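Local coordinates for aldose 1-epimerase (Caenorhabditis elegans, PDB 1LUR), which probably interconverts the alpha and beta anomers of aldose sugars such as galactose, as an aldose 1-epimerase (mutarotase) of the GalM family, at residues A[82-87]-A[164-169]; A[108-113]-A[124-129]; A[173-178]-A[300-305]; A[186-191]-A[256-261]. One frame throughout, in Å; residues are numbered along the deposited sequence.

Contact 1: residues A[82-87]-A[164-169]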
loop_
_atom_site.group_PDB
_atom_site.type_symbol
_atom_site.label_atom_id
_atom_site.label_comp_id
_atom_site.label_asym_id
_atom_site.label_seq_id
_atom_site.Cartn_x
_atom_site.Cartn_y
_atom_site.Cartn_z
ATOM N N LEU A 82 19.132 -8.963 8.518
ATOM C CA LEU A 82 19.602 -7.618 8.220
ATOM C C LEU A 82 20.582 -7.188 9.290
ATOM O O LEU A 82 20.691 -7.823 10.340
ATOM C CB LEU A 82 18.428 -6.625 8.166
ATOM C CG LEU A 82 17.620 -6.363 9.442
ATOM C CD1 LEU A 82 18.350 -5.360 10.345
ATOM C CD2 LEU A 82 16.249 -5.821 9.063
ATOM N N HIS A 83 21.307 -6.115 9.012
ATOM C CA HIS A 83 22.272 -5.592 9.951
ATOM C C HIS A 83 21.824 -4.183 10.297
ATOM O O HIS A 83 21.570 -3.375 9.406
ATOM C CB HIS A 83 23.671 -5.576 9.331
ATOM C CG HIS A 83 24.155 -6.931 8.915
ATOM N ND1 HIS A 83 23.807 -7.509 7.712
ATOM C CD2 HIS A 83 24.923 -7.840 9.560
ATOM C CE1 HIS A 83 24.342 -8.716 7.634
ATOM N NE2 HIS A 83 25.024 -8.942 8.743
ATOM N N PHE A 84 21.698 -3.899 11.588
ATOM C CA PHE A 84 21.277 -2.578 12.022
ATOM C C PHE A 84 22.200 -2.077 13.121
ATOM O O PHE A 84 22.310 -2.701 14.173
ATOM C CB PHE A 84 19.838 -2.616 12.546
ATOM C CG PHE A 84 19.324 -1.278 12.979
ATOM C CD1 PHE A 84 18.969 -0.318 12.038
ATOM C CD2 PHE A 84 19.249 -0.952 14.328
ATOM C CE1 PHE A 84 18.550 0.950 12.436
ATOM C CE2 PHE A 84 18.832 0.312 14.735
ATOM C CZ PHE A 84 18.483 1.263 13.788
ATOM N N ASP A 85 22.861 -0.952 12.869
ATOM C CA ASP A 85 23.771 -0.372 13.846
ATOM C C ASP A 85 24.842 -1.369 14.326
ATOM O O ASP A 85 25.140 -1.453 15.518
ATOM C CB ASP A 85 22.962 0.174 15.033
ATOM C CG ASP A 85 22.232 1.483 14.700
ATOM O OD1 ASP A 85 22.334 1.955 13.544
ATOM O OD2 ASP A 85 21.557 2.037 15.599
ATOM N N GLY A 86 25.409 -2.114 13.379
ATOM C CA GLY A 86 26.440 -3.091 13.697
ATOM C C GLY A 86 25.965 -4.364 14.373
ATOM O O GLY A 86 26.769 -5.176 14.833
ATOM N N LYS A 87 24.654 -4.555 14.423
ATOM C CA LYS A 87 24.098 -5.740 15.053
ATOM C C LYS A 87 23.217 -6.493 14.066
ATOM O O LYS A 87 22.426 -5.890 13.343
ATOM C CB LYS A 87 23.290 -5.317 16.277
ATOM C CG LYS A 87 22.870 -6.439 17.186
ATOM C CD LYS A 87 22.110 -5.880 18.371
ATOM C CE LYS A 87 21.547 -6.986 19.238
ATOM N NZ LYS A 87 20.601 -6.431 20.247
ATOM N N PRO A 164 16.064 3.058 18.697
ATOM C CA PRO A 164 16.403 3.078 17.269
ATOM C C PRO A 164 15.995 1.802 16.544
ATOM O O PRO A 164 16.193 0.704 17.051
ATOM C CB PRO A 164 17.921 3.241 17.264
ATOM C CG PRO A 164 18.228 3.857 18.581
ATOM C CD PRO A 164 17.280 3.172 19.518
ATOM N N GLY A 165 15.447 1.952 15.344
ATOM C CA GLY A 165 15.031 0.789 14.585
ATOM C C GLY A 165 14.739 1.147 13.142
ATOM O O GLY A 165 15.195 2.175 12.646
ATOM N N LEU A 166 13.973 0.298 12.475
ATOM C CA LEU A 166 13.618 0.526 11.081
ATOM C C LEU A 166 12.104 0.666 10.946
ATOM O O LEU A 166 11.353 0.017 11.666
ATOM C CB LEU A 166 14.101 -0.655 10.222
ATOM C CG LEU A 166 15.599 -0.989 10.199
ATOM C CD1 LEU A 166 15.818 -2.390 9.655
ATOM C CD2 LEU A 166 16.345 0.039 9.348
ATOM N N LEU A 167 11.659 1.539 10.048
ATOM C CA LEU A 167 10.230 1.734 9.828
ATOM C C LEU A 167 10.002 2.204 8.395
ATOM O O LEU A 167 10.474 3.271 7.975
ATOM C CB LEU A 167 9.618 2.741 10.813
ATOM C CG LEU A 167 8.077 2.696 10.837
ATOM C CD1 LEU A 167 7.610 1.464 11.599
ATOM C CD2 LEU A 167 7.515 3.947 11.491
ATOM N N ALA A 168 9.290 1.385 7.636
ATOM C CA ALA A 168 8.986 1.698 6.245
ATOM C C ALA A 168 7.600 1.130 6.017
ATOM O O ALA A 168 7.431 -0.078 5.831
ATOM C CB ALA A 168 10.009 1.045 5.329
ATOM N N LEU A 169 6.601 2.006 6.049
ATOM C CA LEU A 169 5.225 1.579 5.862
ATOM C C LEU A 169 4.666 1.783 4.464
ATOM O O LEU A 169 5.321 2.338 3.582
ATOM C CB LEU A 169 4.324 2.351 6.831
ATOM C CG LEU A 169 4.833 2.589 8.255
ATOM C CD1 LEU A 169 3.909 3.574 8.969
ATOM C CD2 LEU A 169 4.899 1.264 9.005
#
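Phe84 brings the far end of its ring up to the backbone of Pro164 and Gly165, where the tip of a beta hairpin meets a short strand of the galactose mutarotase fold. The hairpin pairs strands 81-84 and 87-90 through a type I' turn from Phe84 to Lys87, strand 165-166 pairs with 320-321, and no hydrogen bond joins the two segments: the fit is one of shape. Gly165 has no side chain, and the ring comes close to its main chain: CZ of Phe84 lies 3.5 Å from Gly165 N, and CE2 of Phe84 3.5 Å from Pro164 O. With CG anti to the backbone N (chi1 -178°), the ring reaches out from the hairpin into the angle between two bumps. One is Pro164, whose CB sits at the ring edge, 4.0 Å from Phe84 CE2; the other is the branched end of Leu166, with CD2 3.8 Å from Phe84 CD1 as the two side chains slide past each other. Asp85, salt-bridged to Arg322, places its CG over one face of the Phe84 ring. Beyond the ring, Leu82 and Leu166 meet tip to tip, Leu82 CD2 resting 3.5 Å from Leu166 CD1.

Contact 2: residues A[108-113]-A[124-129]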
loop_
_atom_site.group_PDB
_atom_site.type_symbol
_atom_site.label_atom_id
_atom_site.label_comp_id
_atom_site.label_asym_id
_atom_site.label_seq_id
_atom_site.Cartn_x
_atom_site.Cartn_y
_atom_site.Cartn_z
ATOM N N GLY A 108 0.007 -4.957 10.051
ATOM C CA GLY A 108 -1.198 -5.308 9.322
ATOM C C GLY A 108 -2.025 -6.381 10.013
ATOM O O GLY A 108 -3.217 -6.530 9.724
ATOM N N TYR A 109 -1.406 -7.120 10.931
ATOM C CA TYR A 109 -2.110 -8.183 11.651
ATOM C C TYR A 109 -2.426 -7.837 13.092
ATOM O O TYR A 109 -2.722 -8.724 13.892
ATOM C CB TYR A 109 -1.295 -9.480 11.625
ATOM C CG TYR A 109 -1.168 -10.079 10.252
ATOM C CD1 TYR A 109 -2.290 -10.553 9.577
ATOM C CD2 TYR A 109 0.064 -10.134 9.607
ATOM C CE1 TYR A 109 -2.187 -11.065 8.288
ATOM C CE2 TYR A 109 0.176 -10.644 8.319
ATOM C CZ TYR A 109 -0.956 -11.106 7.665
ATOM O OH TYR A 109 -0.861 -11.590 6.380
ATOM N N ARG A 110 -2.371 -6.556 13.433
ATOM C CA ARG A 110 -2.661 -6.160 14.802
ATOM C C ARG A 110 -3.834 -5.196 14.915
ATOM O O ARG A 110 -4.179 -4.505 13.962
ATOM C CB ARG A 110 -1.407 -5.563 15.431
ATOM C CG ARG A 110 -0.252 -6.561 15.462
ATOM C CD ARG A 110 0.956 -5.964 16.114
ATOM N NE ARG A 110 0.640 -5.517 17.464
ATOM C CZ ARG A 110 1.436 -4.751 18.198
ATOM N NH1 ARG A 110 2.603 -4.348 17.709
ATOM N NH2 ARG A 110 1.060 -4.381 19.415
ATOM N N LYS A 111 -4.454 -5.177 16.090
ATOM C CA LYS A 111 -5.592 -4.313 16.353
ATOM C C LYS A 111 -5.106 -2.939 16.802
ATOM O O LYS A 111 -4.539 -2.790 17.887
ATOM C CB LYS A 111 -6.479 -4.938 17.436
ATOM C CG LYS A 111 -6.822 -6.406 17.182
ATOM C CD LYS A 111 -7.819 -6.943 18.208
ATOM C CE LYS A 111 -9.213 -6.395 17.952
ATOM N NZ LYS A 111 -9.696 -6.805 16.601
ATOM N N TRP A 112 -5.323 -1.937 15.956
ATOM C CA TRP A 112 -4.907 -0.573 16.264
ATOM C C TRP A 112 -5.959 0.134 17.114
ATOM O O TRP A 112 -7.140 -0.201 17.052
ATOM C CB TRP A 112 -4.728 0.229 14.978
ATOM C CG TRP A 112 -3.642 -0.244 14.076
ATOM C CD1 TRP A 112 -3.486 -1.499 13.557
ATOM C CD2 TRP A 112 -2.596 0.556 13.523
ATOM N NE1 TRP A 112 -2.400 -1.525 12.703
ATOM C CE2 TRP A 112 -1.839 -0.275 12.665
ATOM C CE3 TRP A 112 -2.225 1.898 13.664
ATOM C CZ2 TRP A 112 -0.735 0.196 11.951
ATOM C CZ3 TRP A 112 -1.123 2.366 12.951
ATOM C CH2 TRP A 112 -0.395 1.515 12.106
ATOM N N GLU A 113 -5.522 1.120 17.890
ATOM C CA GLU A 113 -6.422 1.887 18.749
ATOM C C GLU A 113 -6.997 3.050 17.944
ATOM O O GLU A 113 -6.331 3.589 17.063
ATOM C CB GLU A 113 -5.660 2.462 19.947
ATOM C CG GLU A 113 -5.149 1.427 20.933
ATOM C CD GLU A 113 -6.252 0.881 21.814
ATOM O OE1 GLU A 113 -6.822 1.668 22.598
ATOM O OE2 GLU A 113 -6.553 -0.329 21.723
ATOM N N PHE A 124 -5.669 6.059 13.718
ATOM C CA PHE A 124 -5.388 4.825 14.443
ATOM C C PHE A 124 -3.972 4.904 14.984
ATOM O O PHE A 124 -3.113 5.556 14.395
ATOM C CB PHE A 124 -5.461 3.608 13.520
ATOM C CG PHE A 124 -6.787 3.418 12.850
ATOM C CD1 PHE A 124 -6.946 3.706 11.501
ATOM C CD2 PHE A 124 -7.876 2.920 13.562
ATOM C CE1 PHE A 124 -8.169 3.500 10.864
ATOM C CE2 PHE A 124 -9.104 2.710 12.939
ATOM C CZ PHE A 124 -9.249 3.001 11.584
ATOM N N SER A 125 -3.723 4.239 16.105
ATOM C CA SER A 125 -2.392 4.256 16.686
ATOM C C SER A 125 -2.065 2.857 17.187
ATOM O O SER A 125 -2.962 2.084 17.508
ATOM C CB SER A 125 -2.315 5.256 17.838
ATOM O OG SER A 125 -0.977 5.383 18.299
ATOM N N VAL A 126 -0.779 2.530 17.222
ATOM C CA VAL A 126 -0.336 1.221 17.683
ATOM C C VAL A 126 1.149 1.270 18.010
ATOM O O VAL A 126 1.891 2.083 17.456
ATOM C CB VAL A 126 -0.580 0.135 16.608
ATOM C CG1 VAL A 126 0.394 0.307 15.449
ATOM C CG2 VAL A 126 -0.447 -1.251 17.230
ATOM N N ARG A 127 1.579 0.408 18.923
ATOM C CA ARG A 127 2.975 0.358 19.316
ATOM C C ARG A 127 3.539 -0.996 18.937
ATOM O O ARG A 127 2.827 -1.999 18.944
ATOM C CB ARG A 127 3.122 0.553 20.827
ATOM C CG ARG A 127 2.752 1.929 21.325
ATOM C CD ARG A 127 2.751 1.952 22.851
ATOM N NE ARG A 127 2.539 3.294 23.377
ATOM C CZ ARG A 127 3.454 4.255 23.361
ATOM N NH1 ARG A 127 4.660 4.025 22.850
ATOM N NH2 ARG A 127 3.157 5.452 23.848
ATOM N N ALA A 128 4.826 -1.020 18.616
ATOM C CA ALA A 128 5.489 -2.257 18.235
ATOM C C ALA A 128 6.969 -2.193 18.604
ATOM O O ALA A 128 7.617 -1.165 18.420
ATOM C CB ALA A 128 5.331 -2.490 16.731
ATOM N N ASN A 129 7.489 -3.294 19.140
ATOM C CA ASN A 129 8.888 -3.381 19.532
ATOM C C ASN A 129 9.445 -4.726 19.082
ATOM O O ASN A 129 8.708 -5.569 18.569
ATOM C CB ASN A 129 9.056 -3.232 21.052
ATOM C CG ASN A 129 8.277 -4.268 21.835
ATOM O OD1 ASN A 129 8.012 -5.367 21.350
ATOM N ND2 ASN A 129 7.916 -3.923 23.074
#
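Val126 stands between two flat groups of the incoming loop, giving one methyl to each. Its CG1 sits over the six-membered ring of Trp112, 3.3 Å from the ring centroid and only 3° off the normal, a close CH-pi contact. The other methyl, CG2, covers one face of the Arg110 guanidinium; chi1 of 72° sends the two branches to these separate partners. Trp112 CE3 also packs on Phe124 CB at 3.7 Å, and a hydrogen bond from NE1 to Leu107 O fixes the rotation of the indole. Here the chain enters the edge strand 113-118 of the large antiparallel sheet of the mutarotase beta-sandwich, beginning with the hydrogen-bonded pair Glu113 and Ser125: Glu113 N to Ser125 O is 2.8 Å, and Ser125 N to Glu113 O 2.9 Å. A bend at chi3 (57°) turns the Arg110 guanidinium edge-on to the main chain of 127-128. NH1 of Arg110 makes a weak, bent bond of 2.7 Å to Arg127 O, while Ala128 CB lies near the same edge, 3.4 Å from Arg110 NH1.

Contact 3: residues A[173-178]-A[300-305]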
loop_
_atom_site.group_PDB
_atom_site.type_symbol
_atom_site.label_atom_id
_atom_site.label_comp_id
_atom_site.label_asym_id
_atom_site.label_seq_id
_atom_site.Cartn_x
_atom_site.Cartn_y
_atom_site.Cartn_z
ATOM N N ALA A 173 -3.998 -1.445 -0.270
ATOM C CA ALA A 173 -5.317 -1.550 -0.892
ATOM C C ALA A 173 -5.198 -2.028 -2.339
ATOM O O ALA A 173 -4.325 -1.578 -3.079
ATOM C CB ALA A 173 -6.024 -0.200 -0.848
ATOM N N TYR A 174 -6.068 -2.958 -2.721
ATOM C CA TYR A 174 -6.094 -3.513 -4.073
ATOM C C TYR A 174 -7.169 -2.715 -4.809
ATOM O O TYR A 174 -8.326 -2.702 -4.385
ATOM C CB TYR A 174 -6.501 -4.989 -4.056
ATOM C CG TYR A 174 -5.455 -5.964 -3.549
ATOM C CD1 TYR A 174 -5.073 -5.988 -2.204
ATOM C CD2 TYR A 174 -4.893 -6.909 -4.407
ATOM C CE1 TYR A 174 -4.162 -6.941 -1.731
ATOM C CE2 TYR A 174 -3.985 -7.859 -3.947
ATOM C CZ TYR A 174 -3.624 -7.873 -2.612
ATOM O OH TYR A 174 -2.726 -8.821 -2.172
ATOM N N TRP A 175 -6.799 -2.069 -5.911
ATOM C CA TRP A 175 -7.752 -1.271 -6.672
ATOM C C TRP A 175 -8.324 -1.868 -7.955
ATOM O O TRP A 175 -7.625 -2.509 -8.735
ATOM C CB TRP A 175 -7.136 0.091 -6.996
ATOM C CG TRP A 175 -6.638 0.825 -5.796
ATOM C CD1 TRP A 175 -5.407 0.705 -5.214
ATOM C CD2 TRP A 175 -7.363 1.778 -5.007
ATOM N NE1 TRP A 175 -5.321 1.525 -4.113
ATOM C CE2 TRP A 175 -6.507 2.194 -3.963
ATOM C CE3 TRP A 175 -8.655 2.319 -5.079
ATOM C CZ2 TRP A 175 -6.901 3.130 -2.998
ATOM C CZ3 TRP A 175 -9.044 3.249 -4.120
ATOM C CH2 TRP A 175 -8.169 3.642 -3.095
ATOM N N ASN A 176 -9.617 -1.625 -8.148
ATOM C CA ASN A 176 -10.387 -2.081 -9.302
ATOM C C ASN A 176 -11.481 -1.021 -9.377
ATOM O O ASN A 176 -12.356 -0.959 -8.515
ATOM C CB ASN A 176 -10.998 -3.462 -9.047
ATOM C CG ASN A 176 -11.821 -3.956 -10.220
ATOM O OD1 ASN A 176 -12.786 -3.309 -10.631
ATOM N ND2 ASN A 176 -11.441 -5.103 -10.771
ATOM N N LEU A 177 -11.420 -0.185 -10.406
ATOM C CA LEU A 177 -12.387 0.890 -10.593
ATOM C C LEU A 177 -13.720 0.620 -11.295
ATOM O O LEU A 177 -14.594 1.485 -11.280
ATOM C CB LEU A 177 -11.684 2.053 -11.299
ATOM C CG LEU A 177 -10.263 2.355 -10.804
ATOM C CD1 LEU A 177 -9.682 3.532 -11.581
ATOM C CD2 LEU A 177 -10.288 2.659 -9.314
ATOM N N ASP A 178 -13.903 -0.552 -11.901
ATOM C CA ASP A 178 -15.175 -0.815 -12.584
ATOM C C ASP A 178 -15.838 -2.161 -12.319
ATOM O O ASP A 178 -16.898 -2.454 -12.878
ATOM C CB ASP A 178 -15.003 -0.640 -14.096
ATOM C CG ASP A 178 -13.924 -1.535 -14.669
ATOM O OD1 ASP A 178 -13.868 -2.721 -14.285
ATOM O OD2 ASP A 178 -13.137 -1.059 -15.512
ATOM N N LEU A 300 -5.348 -4.071 -8.820
ATOM C CA LEU A 300 -4.004 -3.529 -8.856
ATOM C C LEU A 300 -3.664 -2.973 -7.483
ATOM O O LEU A 300 -4.245 -1.976 -7.050
ATOM C CB LEU A 300 -3.898 -2.412 -9.891
ATOM C CG LEU A 300 -2.528 -1.730 -9.980
ATOM C CD1 LEU A 300 -1.509 -2.712 -10.534
ATOM C CD2 LEU A 300 -2.610 -0.502 -10.870
ATOM N N ALA A 301 -2.740 -3.634 -6.791
ATOM C CA ALA A 301 -2.332 -3.180 -5.472
ATOM C C ALA A 301 -1.390 -2.016 -5.721
ATOM O O ALA A 301 -0.430 -2.136 -6.478
ATOM C CB ALA A 301 -1.615 -4.293 -4.719
ATOM N N ILE A 302 -1.687 -0.879 -5.106
ATOM C CA ILE A 302 -0.866 0.310 -5.262
ATOM C C ILE A 302 -0.319 0.605 -3.873
ATOM O O ILE A 302 -1.067 0.975 -2.966
ATOM C CB ILE A 302 -1.709 1.489 -5.795
ATOM C CG1 ILE A 302 -2.309 1.109 -7.155
ATOM C CG2 ILE A 302 -0.847 2.725 -5.930
ATOM C CD1 ILE A 302 -3.136 2.210 -7.818
ATOM N N GLU A 303 0.989 0.433 -3.717
ATOM C CA GLU A 303 1.646 0.657 -2.435
ATOM C C GLU A 303 2.782 1.671 -2.420
ATOM O O GLU A 303 3.931 1.332 -2.717
ATOM C CB GLU A 303 2.171 -0.689 -1.920
ATOM C CG GLU A 303 1.353 -1.877 -2.414
ATOM C CD GLU A 303 1.966 -3.234 -2.091
ATOM O OE1 GLU A 303 1.649 -4.206 -2.805
ATOM O OE2 GLU A 303 2.750 -3.340 -1.128
ATOM N N PRO A 304 2.471 2.939 -2.092
ATOM C CA PRO A 304 3.493 3.990 -2.030
ATOM C C PRO A 304 4.364 3.582 -0.847
ATOM O O PRO A 304 3.843 3.327 0.233
ATOM C CB PRO A 304 2.677 5.243 -1.744
ATOM C CG PRO A 304 1.383 4.960 -2.466
ATOM C CD PRO A 304 1.116 3.521 -2.083
ATOM N N GLN A 305 5.676 3.529 -1.033
ATOM C CA GLN A 305 6.557 3.119 0.068
ATOM C C GLN A 305 8.003 3.435 -0.272
ATOM O O GLN A 305 8.291 4.016 -1.320
ATOM C CB GLN A 305 6.453 1.595 0.214
ATOM C CG GLN A 305 6.912 0.898 -1.083
ATOM C CD GLN A 305 6.958 -0.624 -1.020
ATOM O OE1 GLN A 305 5.935 -1.285 -0.849
ATOM N NE2 GLN A 305 8.155 -1.186 -1.181
HETATM O O HOH W 1 -3.011 2.099 -1.708
#
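Leu300 and Trp175 form a hydrogen-bonded antiparallel pair: Leu300 N gives a 2.8 Å bond to Trp175 O, and Leu300 O receives Trp175 N at 2.8 Å. That oxygen also lies at the edge of the indole, near CD1. Next, Ala301 faces Tyr174 in a non-hydrogen-bonded pair, and its CB sits over the centre of the phenol ring, 4.3 Å from the centroid; Tyr174 OH is tied to Ala64 O. Ile302 sits beyond, its N making a weak 3.4 Å bond to Ala173 O. Its side chain crosses Trp175 at about a right angle, CG1 of Ile302 3.7 Å from Trp175 CD1. A water accepts a weak bond from Trp175 NE1 and donates to Ile302 O at 2.6 Å. Glu303 is flanked by His172 and His277, since strand 300-305 runs between 170-175 and 275-279 in the seven-stranded sheet of the mutarotase sandwich. Where Trp175 packs on Ile302, the buried indole N-H and the Ile302 carbonyl thus share one water, which gives the N-H a weak partner.

Contact 4: residues A[186-191]-A[256-261]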
loop_
_atom_site.group_PDB
_atom_site.type_symbol
_atom_site.label_atom_id
_atom_site.label_comp_id
_atom_site.label_asym_id
_atom_site.label_seq_id
_atom_site.Cartn_x
_atom_site.Cartn_y
_atom_site.Cartn_z
ATOM N N HIS A 186 -7.637 -1.656 -17.733
ATOM C CA HIS A 186 -7.406 -0.378 -17.068
ATOM C C HIS A 186 -6.165 0.292 -17.641
ATOM O O HIS A 186 -5.220 -0.380 -18.059
ATOM C CB HIS A 186 -7.204 -0.574 -15.566
ATOM C CG HIS A 186 -8.470 -0.778 -14.801
ATOM N ND1 HIS A 186 -9.324 -1.832 -15.039
ATOM C CD2 HIS A 186 -9.014 -0.075 -13.780
ATOM C CE1 HIS A 186 -10.339 -1.772 -14.196
ATOM N NE2 HIS A 186 -10.174 -0.716 -13.420
ATOM N N PHE A 187 -6.170 1.619 -17.664
ATOM C CA PHE A 187 -5.035 2.365 -18.181
ATOM C C PHE A 187 -4.214 2.840 -16.995
ATOM O O PHE A 187 -4.763 3.165 -15.940
ATOM C CB PHE A 187 -5.494 3.581 -18.984
ATOM C CG PHE A 187 -5.945 3.261 -20.380
ATOM C CD1 PHE A 187 -7.127 2.565 -20.606
ATOM C CD2 PHE A 187 -5.188 3.668 -21.471
ATOM C CE1 PHE A 187 -7.550 2.283 -21.902
ATOM C CE2 PHE A 187 -5.601 3.393 -22.770
ATOM C CZ PHE A 187 -6.786 2.699 -22.984
ATOM N N LEU A 188 -2.900 2.878 -17.168
ATOM C CA LEU A 188 -2.019 3.319 -16.101
ATOM C C LEU A 188 -0.916 4.190 -16.670
ATOM O O LEU A 188 -0.330 3.873 -17.707
ATOM C CB LEU A 188 -1.411 2.110 -15.383
ATOM C CG LEU A 188 -0.557 2.371 -14.137
ATOM C CD1 LEU A 188 -1.396 3.049 -13.056
ATOM C CD2 LEU A 188 -0.002 1.046 -13.624
ATOM N N GLU A 189 -0.647 5.299 -15.994
ATOM C CA GLU A 189 0.390 6.226 -16.420
ATOM C C GLU A 189 1.192 6.627 -15.191
ATOM O O GLU A 189 0.632 7.090 -14.195
ATOM C CB GLU A 189 -0.230 7.463 -17.076
ATOM C CG GLU A 189 0.785 8.505 -17.503
ATOM C CD GLU A 189 0.277 9.381 -18.632
ATOM O OE1 GLU A 189 0.104 8.861 -19.756
ATOM O OE2 GLU A 189 0.048 10.585 -18.398
HETATM N N MSE A 190 2.507 6.445 -15.261
HETATM C CA MSE A 190 3.379 6.786 -14.145
HETATM C C MSE A 190 4.630 7.550 -14.520
HETATM O O MSE A 190 5.238 7.309 -15.563
HETATM C CB MSE A 190 3.818 5.516 -13.418
HETATM C CG MSE A 190 3.103 5.231 -12.122
HETATM SE SE MSE A 190 4.203 4.075 -11.020
HETATM C CE MSE A 190 5.210 5.426 -10.076
ATOM N N GLU A 191 5.024 8.469 -13.650
ATOM C CA GLU A 191 6.215 9.260 -13.884
ATOM C C GLU A 191 7.347 8.454 -13.247
ATOM O O GLU A 191 7.862 8.812 -12.186
ATOM C CB GLU A 191 6.094 10.623 -13.205
ATOM C CG GLU A 191 4.854 11.411 -13.594
ATOM C CD GLU A 191 4.684 11.524 -15.094
ATOM O OE1 GLU A 191 5.677 11.850 -15.779
ATOM O OE2 GLU A 191 3.555 11.294 -15.585
ATOM N N LEU A 256 1.116 9.255 -10.501
ATOM C CA LEU A 256 0.418 8.099 -11.032
ATOM C C LEU A 256 -1.051 8.392 -11.306
ATOM O O LEU A 256 -1.723 9.053 -10.513
ATOM C CB LEU A 256 0.543 6.925 -10.057
ATOM C CG LEU A 256 -0.276 5.660 -10.329
ATOM C CD1 LEU A 256 0.354 4.482 -9.601
ATOM C CD2 LEU A 256 -1.714 5.854 -9.872
ATOM N N ARG A 257 -1.534 7.887 -12.437
ATOM C CA ARG A 257 -2.920 8.061 -12.859
ATOM C C ARG A 257 -3.405 6.675 -13.273
ATOM O O ARG A 257 -2.805 6.032 -14.135
ATOM C CB ARG A 257 -2.993 9.036 -14.038
ATOM C CG ARG A 257 -2.253 10.348 -13.782
ATOM C CD ARG A 257 -2.092 11.174 -15.054
ATOM N NE ARG A 257 -1.150 12.283 -14.885
ATOM C CZ ARG A 257 0.154 12.136 -14.658
ATOM N NH1 ARG A 257 0.687 10.922 -14.572
ATOM N NH2 ARG A 257 0.932 13.204 -14.516
ATOM N N PHE A 258 -4.482 6.219 -12.646
ATOM C CA PHE A 258 -5.068 4.909 -12.918
ATOM C C PHE A 258 -6.542 5.146 -13.241
ATOM O O PHE A 258 -7.257 5.779 -12.464
ATOM C CB PHE A 258 -4.911 4.040 -11.662
ATOM C CG PHE A 258 -5.308 2.600 -11.838
ATOM C CD1 PHE A 258 -4.824 1.847 -12.905
ATOM C CD2 PHE A 258 -6.117 1.975 -10.893
ATOM C CE1 PHE A 258 -5.140 0.491 -13.024
ATOM C CE2 PHE A 258 -6.438 0.622 -11.002
ATOM C CZ PHE A 258 -5.947 -0.122 -12.071
ATOM N N TRP A 259 -7.007 4.650 -14.382
ATOM C CA TRP A 259 -8.406 4.855 -14.739
ATOM C C TRP A 259 -9.014 3.766 -15.610
ATOM O O TRP A 259 -8.309 2.919 -16.164
ATOM C CB TRP A 259 -8.559 6.217 -15.430
ATOM C CG TRP A 259 -7.945 6.286 -16.802
ATOM C CD1 TRP A 259 -8.556 5.997 -17.992
ATOM C CD2 TRP A 259 -6.598 6.654 -17.125
ATOM N NE1 TRP A 259 -7.674 6.166 -19.033
ATOM C CE2 TRP A 259 -6.465 6.568 -18.529
ATOM C CE3 TRP A 259 -5.488 7.046 -16.364
ATOM C CZ2 TRP A 259 -5.266 6.862 -19.189
ATOM C CZ3 TRP A 259 -4.295 7.339 -17.023
ATOM C CH2 TRP A 259 -4.195 7.245 -18.421
ATOM N N SER A 260 -10.337 3.813 -15.723
ATOM C CA SER A 260 -11.103 2.858 -16.516
ATOM C C SER A 260 -12.058 3.597 -17.453
ATOM O O SER A 260 -12.963 4.297 -16.993
ATOM C CB SER A 260 -11.910 1.947 -15.589
ATOM O OG SER A 260 -12.979 1.330 -16.287
ATOM N N GLU A 261 -11.857 3.449 -18.762
ATOM C CA GLU A 261 -12.726 4.119 -19.726
ATOM C C GLU A 261 -14.138 3.587 -19.539
ATOM O O GLU A 261 -15.119 4.276 -19.828
ATOM C CB GLU A 261 -12.252 3.863 -21.161
ATOM C CG GLU A 261 -10.889 4.467 -21.474
ATOM C CD GLU A 261 -10.408 4.146 -22.877
ATOM O OE1 GLU A 261 -10.533 2.975 -23.298
ATOM O OE2 GLU A 261 -9.884 5.059 -23.553
#
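Leu188 and Phe258 pack together on the buried face of two antiparallel strands, CD1 of Leu188 lying 3.6 Å from Phe258 CD1. The same methyl reaches Leu256 CG at 3.9 Å, and Leu256 also takes CG of selenomethionine Met190 against its CB. The Phe258 side chain, swung beside its own carbonyl carbon, carries the ring out toward His186; their planes are 26° apart but slid past each other, so overlap is slight. Ser260 CB covers one face of the imidazole. The strands are joined by regular antiparallel pairing: Phe187 and Trp259, then Glu189 and Arg257, are hydrogen-bonded pairs, with Phe187 N 2.9 Å from Trp259 O. On the other face Phe187 lies beside the Trp259 indole, their planes 14° apart with little overlap, and Glu261 OE1 approaches Phe187 CE1 at 3.4 Å. Farther out, Arg257 meets two acids. Its NH1 makes a weak hydrogen bond within a salt bridge to Glu191 OE2 at 3.1 Å, the carboxylate turned 82° from the guanidinium. Glu189 OE2 hovers over the guanidinium face, a long ion pair at 3.9 Å from Arg257 NH1 with no N-H directed at it. In the nine-stranded antiparallel sheet, 256-259 lies between 187-192 and 265-271; the buried face packs on Leu278 of strand 275-279 and Leu300 of strand 300-305, joining the two large sheets of the sandwich.

How the contacts relate
All four contacts belong to the aldose 1-epimerase fold. Contact 2 is nested in the chain loop closed by contact 1; contact 3 follows, with contact 4 nested inside its loop. Contacts 2 and 4 lie toward opposite ends of the nine-stranded antiparallel sheet, their centres about 32 Å apart, whereas contact 3 belongs to the seven-stranded sheet, close to the centre of the molecule. Contacts 3 and 4, about 11 Å between centres, touch directly, Asp178 probably hydrogen-bonding Ser260. Contact 1 joins a peripheral hairpin to strand 165-166, about 28 Å from contact 3 between centres, yet Leu169 packs on Gln305. Contacts 1, 3 and 4 join segments far apart in sequence; those of contact 2 are near neighbours.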